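Local coordinates for protein nucleotidyl transferase (Methanothermobacter thermautotrophicus, PDB 6PLJ) that probably transfers nucleotidyl groups, as expected of a MobA-like NTP transferase, and is probably linked to pseudomurein cell wall synthesis in this methanogen, at residues A[125-130]-A[173-178]; A[25-30]-A[76-81]; A[116-121]-A[180-185]; A[67-72]-A[136-141]. One frame throughout, in Å; residues are numbered along the deposited sequence.

Interaction 1: A[125-130]-A[173-178]; sequences IILCAA and PLAAGA
With chi1 at 61°, Leu-174 holds CG between its backbone N and carbonyl carbon, and this brings CD1 to 3.9 Å from Cys-128 CB, with the sulfur of Cys-128 just beyond. Leu-127 takes the other course: CG is anti to the backbone N (chi1 173°), and CD1 folds back over the partner strand to lie 3.5 Å from Leu-174 O and close to Ala-175 CB. Between these side chains the backbones run antiparallel. Cys-128 and Leu-174 form one hydrogen-bonded pair, the bond from Cys-128 N to Leu-174 O being 2.7 Å long; Ile-126 and Ala-176 form the next, where Ile-126 N meets Ala-176 O at 2.8 Å in an almost straight bond (177°). In the Rossmann-like mixed sheet of this family, strand 125-130 is where the parallel half meets the first antiparallel strand, 174-177. The small residues Ala-175 and Gly-177 face Leu-127 and Ile-125 at the non-hydrogen-bonded positions. Beyond Gly-177, the N-cap of helix 178-184, Ala-178 sets its CB 3.9 Å from Ile-126 CG1. At the other end Pro-173, which follows a cis peptide bond, rests CB 3.4 Å from Cys-128 O.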
loop_
_atom_site.group_PDB
_atom_site.type_symbol
_atom_site.label_atom_id
_atom_site.label_comp_id
_atom_site.label_asym_id
_atom_site.label_seq_id
_atom_site.Cartn_x
_atom_site.Cartn_y
_atom_site.Cartn_z
ATOM N N ILE A 125 -11.199 1.169 11.443
ATOM C CA ILE A 125 -10.971 0.574 10.127
ATOM C C ILE A 125 -9.668 1.129 9.616
ATOM O O ILE A 125 -9.415 2.332 9.728
ATOM C CB ILE A 125 -12.100 0.944 9.140
ATOM C CG1 ILE A 125 -13.428 0.354 9.605
ATOM C CG2 ILE A 125 -11.786 0.464 7.724
ATOM C CD1 ILE A 125 -13.525 -1.153 9.496
ATOM N N ILE A 126 -8.841 0.246 9.072
ATOM C CA ILE A 126 -7.565 0.646 8.512
ATOM C C ILE A 126 -7.562 0.379 7.013
ATOM O O ILE A 126 -7.831 -0.734 6.593
ATOM C CB ILE A 126 -6.380 -0.133 9.128
ATOM C CG1 ILE A 126 -6.402 -0.117 10.668
ATOM C CG2 ILE A 126 -5.063 0.438 8.625
ATOM C CD1 ILE A 126 -6.320 1.248 11.301
ATOM N N LEU A 127 -7.198 1.389 6.232
ATOM C CA LEU A 127 -6.900 1.216 4.808
ATOM C C LEU A 127 -5.384 1.075 4.685
ATOM O O LEU A 127 -4.660 2.025 4.962
ATOM C CB LEU A 127 -7.398 2.426 4.022
ATOM C CG LEU A 127 -7.015 2.460 2.533
ATOM C CD1 LEU A 127 -7.691 1.309 1.795
ATOM C CD2 LEU A 127 -7.371 3.813 1.938
ATOM N N CYS A 128 -4.921 -0.116 4.292
ATOM C CA CYS A 128 -3.489 -0.415 4.165
ATOM C C CYS A 128 -3.101 -0.271 2.706
ATOM O O CYS A 128 -3.715 -0.910 1.841
ATOM C CB CYS A 128 -3.194 -1.840 4.610
ATOM S SG CYS A 128 -3.464 -2.099 6.386
ATOM N N ALA A 129 -2.093 0.556 2.436
ATOM C CA ALA A 129 -1.630 0.805 1.069
ATOM C C ALA A 129 -0.128 0.668 0.988
ATOM O O ALA A 129 0.593 0.972 1.940
ATOM C CB ALA A 129 -2.049 2.187 0.607
ATOM N N ALA A 130 0.331 0.206 -0.170
ATOM C CA ALA A 130 1.753 0.095 -0.449
ATOM C C ALA A 130 2.268 1.396 -1.025
ATOM O O ALA A 130 1.718 1.916 -1.993
ATOM C CB ALA A 130 1.990 -1.028 -1.439
ATOM N N PRO A 173 -3.953 -2.573 -2.354
ATOM C CA PRO A 173 -4.383 -2.103 -1.028
ATOM C C PRO A 173 -5.508 -2.981 -0.477
ATOM O O PRO A 173 -6.192 -3.681 -1.227
ATOM C CB PRO A 173 -4.901 -0.708 -1.315
ATOM C CG PRO A 173 -5.370 -0.778 -2.713
ATOM C CD PRO A 173 -4.397 -1.651 -3.412
ATOM N N LEU A 174 -5.691 -2.933 0.832
ATOM C CA LEU A 174 -6.779 -3.653 1.482
ATOM C C LEU A 174 -7.280 -2.790 2.611
ATOM O O LEU A 174 -6.610 -1.835 3.025
ATOM C CB LEU A 174 -6.322 -5.038 1.989
ATOM C CG LEU A 174 -5.210 -5.079 3.041
ATOM C CD1 LEU A 174 -5.714 -4.762 4.448
ATOM C CD2 LEU A 174 -4.491 -6.422 3.037
ATOM N N ALA A 175 -8.461 -3.110 3.110
ATOM C CA ALA A 175 -8.966 -2.443 4.307
ATOM C C ALA A 175 -9.562 -3.497 5.213
ATOM O O ALA A 175 -10.125 -4.486 4.750
ATOM C CB ALA A 175 -9.977 -1.376 3.964
ATOM N N ALA A 176 -9.442 -3.275 6.513
ATOM C CA ALA A 176 -9.948 -4.228 7.481
ATOM C C ALA A 176 -10.134 -3.548 8.814
ATOM O O ALA A 176 -9.555 -2.503 9.077
ATOM C CB ALA A 176 -8.981 -5.395 7.637
ATOM N N GLY A 177 -10.904 -4.197 9.679
ATOM C CA GLY A 177 -10.969 -3.779 11.076
ATOM C C GLY A 177 -9.604 -3.778 11.730
ATOM O O GLY A 177 -8.788 -4.673 11.506
ATOM N N ALA A 178 -9.339 -2.750 12.536
ATOM C CA ALA A 178 -8.069 -2.634 13.232
ATOM C C ALA A 178 -7.838 -3.824 14.173
ATOM O O ALA A 178 -6.738 -4.350 14.212
ATOM C CB ALA A 178 -7.977 -1.315 13.996
#

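Interaction 2: A[25-30]-A[76-81]; sequences ISAVVA and DECIVV. With EDO (1,2-ethanediol), chain F.
Ser-26 OG donates to Glu-77 OE2 at 2.6 Å, using the oxygen's anti lone pair, and the backbone N of Gly-122 bonds to that same carboxylate oxygen. Glu-77 gets there with CG between its backbone N and carbonyl carbon (chi1 68°) and the chain extended beyond, which lays CG and the carboxylate alongside the serine. Were Glu-77 an alanine, the Ser-26 hydroxyl and the Gly-122 amide would probably lose their shared acceptor where the two strands begin. Asp-76 clasps the start of the neighbouring strand twice: its OD2 takes the Ile-25 N-H at 2.8 Å, and its own N donates to Ile-25 O. From there the two strands run parallel in the Rossmann-like sheet, with a regular ladder that includes Ala-27 N to Glu-77 O at 2.9 Å and Val-81 N to Val-29 O at 2.8 Å. On one face, Val-29 CG2 presses on Cys-78 SG at 3.7 Å, beneath helix 62-72. The other face belongs to helix 110-120, and there Val-28 CG1 crosses Val-81 CG2 at 4.0 Å. Past the top of the ladder an ethanediol, probably from the crystallisation liquor, makes a weak hydrogen bond through O2 to Ala-30 O.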
loop_
_atom_site.group_PDB
_atom_site.type_symbol
_atom_site.label_atom_id
_atom_site.label_comp_id
_atom_site.label_asym_id
_atom_site.label_seq_id
_atom_site.Cartn_x
_atom_site.Cartn_y
_atom_site.Cartn_z
ATOM N N ILE A 25 -11.630 6.059 10.086
ATOM C CA ILE A 25 -10.876 5.304 9.085
ATOM C C ILE A 25 -9.477 5.899 9.009
ATOM O O ILE A 25 -9.299 7.070 8.675
ATOM C CB ILE A 25 -11.534 5.328 7.686
ATOM C CG1 ILE A 25 -12.920 4.670 7.737
ATOM C CG2 ILE A 25 -10.639 4.599 6.682
ATOM C CD1 ILE A 25 -13.750 4.890 6.492
ATOM N N SER A 26 -8.469 5.081 9.308
ATOM C CA SER A 26 -7.077 5.517 9.223
ATOM C C SER A 26 -6.425 4.814 8.056
ATOM O O SER A 26 -6.637 3.611 7.869
ATOM C CB SER A 26 -6.312 5.108 10.469
ATOM O OG SER A 26 -6.859 5.711 11.624
ATOM N N ALA A 27 -5.633 5.532 7.278
ATOM C CA ALA A 27 -4.787 4.866 6.297
ATOM C C ALA A 27 -3.429 4.602 6.894
ATOM O O ALA A 27 -2.925 5.382 7.696
ATOM C CB ALA A 27 -4.656 5.679 5.037
ATOM N N VAL A 28 -2.843 3.485 6.491
ATOM C CA VAL A 28 -1.469 3.158 6.822
ATOM C C VAL A 28 -0.790 2.877 5.490
ATOM O O VAL A 28 -1.188 1.941 4.768
ATOM C CB VAL A 28 -1.382 1.946 7.760
ATOM C CG1 VAL A 28 0.066 1.474 7.895
ATOM C CG2 VAL A 28 -1.975 2.294 9.122
ATOM N N VAL A 29 0.198 3.693 5.156
ATOM C CA VAL A 29 0.975 3.520 3.936
ATOM C C VAL A 29 2.317 2.923 4.322
ATOM O O VAL A 29 3.082 3.521 5.093
ATOM C CB VAL A 29 1.163 4.855 3.190
ATOM C CG1 VAL A 29 2.015 4.661 1.937
ATOM C CG2 VAL A 29 -0.202 5.457 2.848
ATOM N N ALA A 30 2.593 1.736 3.797
ATOM C CA ALA A 30 3.871 1.077 4.042
ATOM C C ALA A 30 4.890 1.622 3.049
ATOM O O ALA A 30 4.777 1.381 1.850
ATOM C CB ALA A 30 3.726 -0.420 3.910
ATOM N N ASP A 76 -9.700 9.628 7.501
ATOM C CA ASP A 76 -9.622 10.608 8.596
ATOM C C ASP A 76 -8.187 10.998 8.940
ATOM O O ASP A 76 -7.957 12.058 9.487
ATOM C CB ASP A 76 -10.297 10.064 9.848
ATOM C CG ASP A 76 -11.780 9.896 9.668
ATOM O OD1 ASP A 76 -12.466 10.895 9.380
ATOM O OD2 ASP A 76 -12.281 8.787 9.827
ATOM N N GLU A 77 -7.237 10.119 8.652
ATOM C CA GLU A 77 -5.817 10.395 8.856
ATOM C C GLU A 77 -5.019 9.439 8.005
ATOM O O GLU A 77 -5.540 8.398 7.608
ATOM C CB GLU A 77 -5.398 10.227 10.317
ATOM C CG GLU A 77 -5.451 8.774 10.794
ATOM C CD GLU A 77 -5.062 8.576 12.236
ATOM O OE1 GLU A 77 -4.505 9.517 12.844
ATOM O OE2 GLU A 77 -5.304 7.468 12.751
ATOM N N CYS A 78 -3.768 9.799 7.733
ATOM C CA CYS A 78 -2.855 8.941 7.000
ATOM C C CYS A 78 -1.544 8.817 7.764
ATOM O O CYS A 78 -0.851 9.816 7.999
ATOM C CB CYS A 78 -2.603 9.507 5.611
ATOM S SG CYS A 78 -1.564 8.425 4.594
ATOM N N ILE A 79 -1.245 7.586 8.169
ATOM C CA ILE A 79 0.005 7.202 8.795
ATOM C C ILE A 79 0.905 6.696 7.688
ATOM O O ILE A 79 0.446 5.959 6.823
ATOM C CB ILE A 79 -0.219 6.073 9.839
ATOM C CG1 ILE A 79 -0.833 6.636 11.133
ATOM C CG2 ILE A 79 1.096 5.402 10.228
ATOM C CD1 ILE A 79 -2.127 7.370 10.999
ATOM N N VAL A 80 2.169 7.097 7.698
ATOM C CA VAL A 80 3.130 6.557 6.744
ATOM C C VAL A 80 4.250 5.925 7.541
ATOM O O VAL A 80 4.817 6.571 8.426
ATOM C CB VAL A 80 3.706 7.625 5.812
ATOM C CG1 VAL A 80 4.698 6.994 4.855
ATOM C CG2 VAL A 80 2.600 8.331 5.043
ATOM N N VAL A 81 4.552 4.669 7.226
ATOM C CA VAL A 81 5.596 3.927 7.916
ATOM C C VAL A 81 6.834 3.986 7.060
ATOM O O VAL A 81 6.800 3.568 5.902
ATOM C CB VAL A 81 5.184 2.474 8.170
ATOM C CG1 VAL A 81 6.244 1.756 8.991
ATOM C CG2 VAL A 81 3.845 2.433 8.900
HETATM C C1 EDO F . 6.887 -1.395 3.421
HETATM O O1 EDO F . 7.249 -0.869 4.544
HETATM C C2 EDO F . 7.101 -0.586 2.298
HETATM O O2 EDO F . 6.338 -1.182 1.303
#

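Interaction 3: A[116-121]-A[180-185]; sequences RGVRAA and LLRDYL
Val-118 puts its two methyls against the facing helix, one on an arginine, the other on a pair of leucines. CG1 lies 3.7 Å from Arg-182 CD, on the aliphatic part of that arginine, and the two side chains pass side by side, pointing opposite ways. CG2 turns to the leucines, with Leu-185 CD1 at 3.9 Å and Leu-181 CD1 somewhat farther off. The valine is thus held between one arginine stem and two leucine methyls, and it gives the largest single share of the surface buried between 116-121 and 180-185. The short helical segments run roughly antiparallel, at 146°, with axes 10.3 Å apart at closest approach, so side chains and waters do the bridging. Arg-182 bends at both chi2 and chi3, which swings its guanidinium across to the other helix. There Arg-119 CG sits over one face, 3.4 Å from Arg-182 NH2 and offset toward the rim. The two guanidinium planes stand 80° apart, so the groups are not stacked. At the edge of the Arg-182 group, in its plane, two waters accept from NH2; one donates to Val-118 O, the other to Arg-119 O at 3.1 Å. Both helices pack on the same side of the central sheet, where Val-118 and Leu-181 also meet Ile-126. With no direct hydrogen bond across the contact, it is greasy toward the sheet and water-mediated at its outer rim. The positive charge of Arg-182 probably gains from the two carbonyls reached through water, close to the end of helix 110-120, and this would partly offset the nearby like charge of Arg-119.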
loop_
_atom_site.group_PDB
_atom_site.type_symbol
_atom_site.label_atom_id
_atom_site.label_comp_id
_atom_site.label_asym_id
_atom_site.label_seq_id
_atom_site.Cartn_x
_atom_site.Cartn_y
_atom_site.Cartn_z
ATOM N N ARG A 116 3.253 -1.740 12.636
ATOM C CA ARG A 116 3.742 -0.503 13.289
ATOM C C ARG A 116 2.790 0.665 12.975
ATOM O O ARG A 116 2.584 1.463 13.794
ATOM C CB ARG A 116 5.150 -0.187 12.782
ATOM C CG ARG A 116 5.696 1.102 13.354
ATOM C CD ARG A 116 6.115 0.939 14.791
ATOM N NE ARG A 116 7.217 1.826 15.140
ATOM C CZ ARG A 116 7.133 3.025 15.697
ATOM N NH1 ARG A 116 5.974 3.550 16.037
ATOM N NH2 ARG A 116 8.244 3.700 15.935
ATOM N N GLY A 117 2.347 0.752 11.738
ATOM C CA GLY A 117 1.405 1.784 11.319
ATOM C C GLY A 117 0.055 1.657 11.994
ATOM O O GLY A 117 -0.527 2.658 12.456
ATOM N N VAL A 118 -0.455 0.425 12.058
ATOM C CA VAL A 118 -1.740 0.179 12.717
ATOM C C VAL A 118 -1.628 0.557 14.196
ATOM O O VAL A 118 -2.554 1.160 14.741
ATOM C CB VAL A 118 -2.227 -1.278 12.516
ATOM C CG1 VAL A 118 -3.503 -1.534 13.286
ATOM C CG2 VAL A 118 -2.480 -1.570 11.055
ATOM N N ARG A 119 -0.495 0.255 14.830
ATOM C CA ARG A 119 -0.254 0.682 16.219
ATOM C C ARG A 119 -0.357 2.194 16.444
ATOM O O ARG A 119 -0.796 2.641 17.508
ATOM C CB ARG A 119 1.115 0.173 16.707
ATOM C CG ARG A 119 1.131 -1.280 17.127
ATOM C CD ARG A 119 2.508 -1.707 17.624
ATOM N NE ARG A 119 3.013 -0.823 18.676
ATOM C CZ ARG A 119 4.186 -0.181 18.686
ATOM N NH1 ARG A 119 5.082 -0.314 17.697
ATOM N NH2 ARG A 119 4.486 0.604 19.727
ATOM N N ALA A 120 0.025 2.975 15.443
ATOM C CA ALA A 120 -0.029 4.419 15.482
ATOM C C ALA A 120 -1.382 4.985 15.063
ATOM O O ALA A 120 -1.589 6.179 15.187
ATOM C CB ALA A 120 1.050 5.005 14.584
ATOM N N ALA A 121 -2.273 4.156 14.530
ATOM C CA ALA A 121 -3.530 4.638 13.949
ATOM C C ALA A 121 -4.608 4.728 15.002
ATOM O O ALA A 121 -4.734 3.854 15.855
ATOM C CB ALA A 121 -3.986 3.700 12.844
ATOM N N LEU A 180 -8.929 -6.880 13.878
ATOM C CA LEU A 180 -8.613 -8.039 13.040
ATOM C C LEU A 180 -7.175 -7.943 12.545
ATOM O O LEU A 180 -6.429 -8.933 12.561
ATOM C CB LEU A 180 -9.589 -8.142 11.872
ATOM C CG LEU A 180 -9.381 -9.342 10.934
ATOM C CD1 LEU A 180 -10.711 -9.851 10.410
ATOM C CD2 LEU A 180 -8.435 -9.030 9.782
ATOM N N LEU A 181 -6.764 -6.768 12.084
ATOM C CA LEU A 181 -5.357 -6.609 11.677
ATOM C C LEU A 181 -4.367 -6.818 12.823
ATOM O O LEU A 181 -3.288 -7.380 12.625
ATOM C CB LEU A 181 -5.117 -5.261 11.004
ATOM C CG LEU A 181 -5.795 -5.125 9.645
ATOM C CD1 LEU A 181 -5.768 -3.681 9.176
ATOM C CD2 LEU A 181 -5.127 -6.039 8.625
ATOM N N ARG A 182 -4.715 -6.360 14.022
ATOM C CA ARG A 182 -3.839 -6.562 15.168
ATOM C C ARG A 182 -3.709 -8.041 15.522
ATOM O O ARG A 182 -2.685 -8.445 16.047
ATOM C CB ARG A 182 -4.320 -5.757 16.383
ATOM C CG ARG A 182 -4.154 -4.251 16.263
ATOM C CD ARG A 182 -2.711 -3.804 16.094
ATOM N NE ARG A 182 -1.840 -4.083 17.237
ATOM C CZ ARG A 182 -1.527 -3.223 18.213
ATOM N NH1 ARG A 182 -0.704 -3.604 19.175
ATOM N NH2 ARG A 182 -2.016 -1.990 18.240
ATOM N N ASP A 183 -4.724 -8.847 15.226
ATOM C CA ASP A 183 -4.633 -10.306 15.439
ATOM C C ASP A 183 -3.874 -11.041 14.329
ATOM O O ASP A 183 -3.160 -12.003 14.615
ATOM C CB ASP A 183 -6.025 -10.908 15.627
ATOM C CG ASP A 183 -6.670 -10.497 16.955
ATOM O OD1 ASP A 183 -5.943 -10.094 17.889
ATOM O OD2 ASP A 183 -7.904 -10.608 17.057
ATOM N N TYR A 184 -4.011 -10.601 13.079
ATOM C CA TYR A 184 -3.353 -11.288 11.943
ATOM C C TYR A 184 -1.959 -10.783 11.604
ATOM O O TYR A 184 -1.083 -11.592 11.326
ATOM C CB TYR A 184 -4.237 -11.256 10.691
ATOM C CG TYR A 184 -5.248 -12.356 10.685
ATOM C CD1 TYR A 184 -4.888 -13.646 10.286
ATOM C CD2 TYR A 184 -6.557 -12.131 11.093
ATOM C CE1 TYR A 184 -5.814 -14.682 10.287
ATOM C CE2 TYR A 184 -7.493 -13.161 11.091
ATOM C CZ TYR A 184 -7.113 -14.429 10.696
ATOM O OH TYR A 184 -8.043 -15.441 10.706
ATOM N N LEU A 185 -1.731 -9.469 11.609
ATOM C CA LEU A 185 -0.423 -8.947 11.182
ATOM C C LEU A 185 0.790 -9.501 11.943
ATOM O O LEU A 185 1.847 -9.669 11.326
ATOM C CB LEU A 185 -0.386 -7.408 11.191
ATOM C CG LEU A 185 -1.217 -6.733 10.104
ATOM C CD1 LEU A 185 -1.291 -5.236 10.351
ATOM C CD2 LEU A 185 -0.671 -7.008 8.697
HETATM O O HOH W 1 -4.168 -0.533 16.615
HETATM O O HOH W 2 -1.642 0.437 19.566
#

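Interaction 4: A[67-72]-A[136-141]; sequences VKAVLS and VSPATL
Ala-69 is the small bump here, and its CB drops into a hollow shaped by Val-136, Pro-138 and Leu-141. At the floor it lies 3.4 Å from Val-136 O, while Leu-141 CD1 closes one side at 3.9 Å and Pro-138 CD stands a little farther away. The fit also works in reverse. Leu-141 pushes CD1 into the groove beside the Ala-69 backbone, 3.6 Å from Ala-69 O, and the same methyl also reaches Val-70 CG2, at an oblique crossing. One turn on, the Pro-138 ring lies against Ser-72, with CG 3.6 Å from Ser-72 CB. The serine can offer its carbon because chi1 of -63° takes OG back to its own helix, where it donates to Lys-68 O at 2.9 Å; that carbonyl also accepts from Ser-72 N on the opposite face of its plane. Across the contact, then, the meeting is one of shapes, without hydrogen bonds. Ser-137 caps the second helix, its OG accepting from Thr-140 N, and that hydroxyl is also bonded to Glu-216. The contact joins the C-terminal end of helix 62-72 to the first turn of helix 138-147, both against the sheet: Val-70 rests on Ala-27, Val-29 and Ala-129, and Leu-141 on Leu-127.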
loop_
_atom_site.group_PDB
_atom_site.type_symbol
_atom_site.label_atom_id
_atom_site.label_comp_id
_atom_site.label_asym_id
_atom_site.label_seq_id
_atom_site.Cartn_x
_atom_site.Cartn_y
_atom_site.Cartn_z
ATOM N N VAL A 67 0.482 8.743 -1.409
ATOM C CA VAL A 67 -0.115 9.400 -0.247
ATOM C C VAL A 67 -1.249 10.333 -0.686
ATOM O O VAL A 67 -2.313 10.338 -0.070
ATOM C CB VAL A 67 0.945 10.143 0.580
ATOM C CG1 VAL A 67 0.302 11.047 1.627
ATOM C CG2 VAL A 67 1.886 9.130 1.234
ATOM N N LYS A 68 -1.033 11.076 -1.767
ATOM C CA LYS A 68 -2.076 11.949 -2.275
ATOM C C LYS A 68 -3.346 11.172 -2.608
ATOM O O LYS A 68 -4.448 11.611 -2.286
ATOM C CB LYS A 68 -1.596 12.699 -3.513
ATOM C CG LYS A 68 -2.610 13.641 -4.127
ATOM C CD LYS A 68 -3.032 14.712 -3.147
ATOM C CE LYS A 68 -4.090 15.613 -3.742
ATOM N NZ LYS A 68 -4.311 16.769 -2.855
ATOM N N ALA A 69 -3.202 10.015 -3.247
ATOM C CA ALA A 69 -4.370 9.179 -3.563
ATOM C C ALA A 69 -5.119 8.714 -2.317
ATOM O O ALA A 69 -6.353 8.738 -2.269
ATOM C CB ALA A 69 -3.966 8.005 -4.424
ATOM N N VAL A 70 -4.358 8.307 -1.304
ATOM C CA VAL A 70 -4.922 7.855 -0.039
ATOM C C VAL A 70 -5.684 8.999 0.658
ATOM O O VAL A 70 -6.821 8.828 1.112
ATOM C CB VAL A 70 -3.792 7.297 0.847
ATOM C CG1 VAL A 70 -4.228 7.106 2.268
ATOM C CG2 VAL A 70 -3.269 5.988 0.250
ATOM N N LEU A 71 -5.070 10.168 0.725
ATOM C CA LEU A 71 -5.750 11.326 1.328
ATOM C C LEU A 71 -6.976 11.716 0.530
ATOM O O LEU A 71 -8.045 12.035 1.108
ATOM C CB LEU A 71 -4.784 12.491 1.478
ATOM C CG LEU A 71 -3.690 12.357 2.553
ATOM C CD1 LEU A 71 -2.712 13.512 2.472
ATOM C CD2 LEU A 71 -4.273 12.252 3.956
ATOM N N SER A 72 -6.876 11.630 -0.794
ATOM C CA SER A 72 -8.035 11.948 -1.636
ATOM C C SER A 72 -9.183 10.940 -1.519
ATOM O O SER A 72 -10.289 11.225 -1.962
ATOM C CB SER A 72 -7.602 12.086 -3.091
ATOM O OG SER A 72 -6.701 13.168 -3.219
ATOM N N VAL A 136 -3.103 3.592 -7.847
ATOM C CA VAL A 136 -4.447 3.294 -7.364
ATOM C C VAL A 136 -5.208 4.615 -7.277
ATOM O O VAL A 136 -4.720 5.573 -6.693
ATOM C CB VAL A 136 -4.496 2.600 -5.989
ATOM C CG1 VAL A 136 -5.895 2.064 -5.762
ATOM C CG2 VAL A 136 -3.520 1.438 -5.889
ATOM N N SER A 137 -6.403 4.667 -7.849
ATOM C CA SER A 137 -7.172 5.905 -7.807
ATOM C C SER A 137 -7.802 6.109 -6.435
ATOM O O SER A 137 -8.113 5.153 -5.732
ATOM C CB SER A 137 -8.272 5.918 -8.863
ATOM O OG SER A 137 -9.261 4.950 -8.582
ATOM N N PRO A 138 -8.025 7.371 -6.067
ATOM C CA PRO A 138 -8.796 7.667 -4.857
ATOM C C PRO A 138 -10.152 6.960 -4.823
ATOM O O PRO A 138 -10.550 6.446 -3.774
ATOM C CB PRO A 138 -8.976 9.183 -4.924
ATOM C CG PRO A 138 -7.807 9.661 -5.708
ATOM C CD PRO A 138 -7.524 8.590 -6.719
ATOM N N ALA A 139 -10.842 6.900 -5.959
ATOM C CA ALA A 139 -12.157 6.260 -5.992
ATOM C C ALA A 139 -12.078 4.772 -5.657
ATOM O O ALA A 139 -12.919 4.245 -4.939
ATOM C CB ALA A 139 -12.819 6.473 -7.348
ATOM N N THR A 140 -11.038 4.099 -6.150
ATOM C CA THR A 140 -10.857 2.689 -5.848
ATOM C C THR A 140 -10.543 2.507 -4.366
ATOM O O THR A 140 -11.101 1.627 -3.722
ATOM C CB THR A 140 -9.753 2.081 -6.722
ATOM O OG1 THR A 140 -10.194 2.143 -8.078
ATOM C CG2 THR A 140 -9.478 0.653 -6.334
ATOM N N LEU A 141 -9.645 3.333 -3.841
ATOM C CA LEU A 141 -9.292 3.272 -2.412
ATOM C C LEU A 141 -10.521 3.487 -1.532
ATOM O O LEU A 141 -10.720 2.771 -0.542
ATOM C CB LEU A 141 -8.213 4.316 -2.093
ATOM C CG LEU A 141 -6.837 4.021 -2.694
ATOM C CD1 LEU A 141 -5.900 5.211 -2.589
ATOM C CD2 LEU A 141 -6.201 2.796 -2.047
#

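How the interactions relate
Interactions 1 and 2 form the buried middle of one sheet: strands 25-31 and 125-130 are neighbours, so the antiparallel ladder of the first and the parallel ladder of the second join through bonds such as Leu-127 N to Ser-26 O. Interactions 3 and 4 are helix pairs on the two opposite faces of that sheet, with nearest atoms about 11 Å apart. Ile-126 and Cys-128 meet Leu-181 of interaction 3, whereas Ala-27 and Ala-129 meet Val-70 of interaction 4. Backbone hydrogen bonds dominate in the sheet; the helix pairs rely on side-chain fit, with bridging waters and charge appearing in interaction 3, where it reaches the surface.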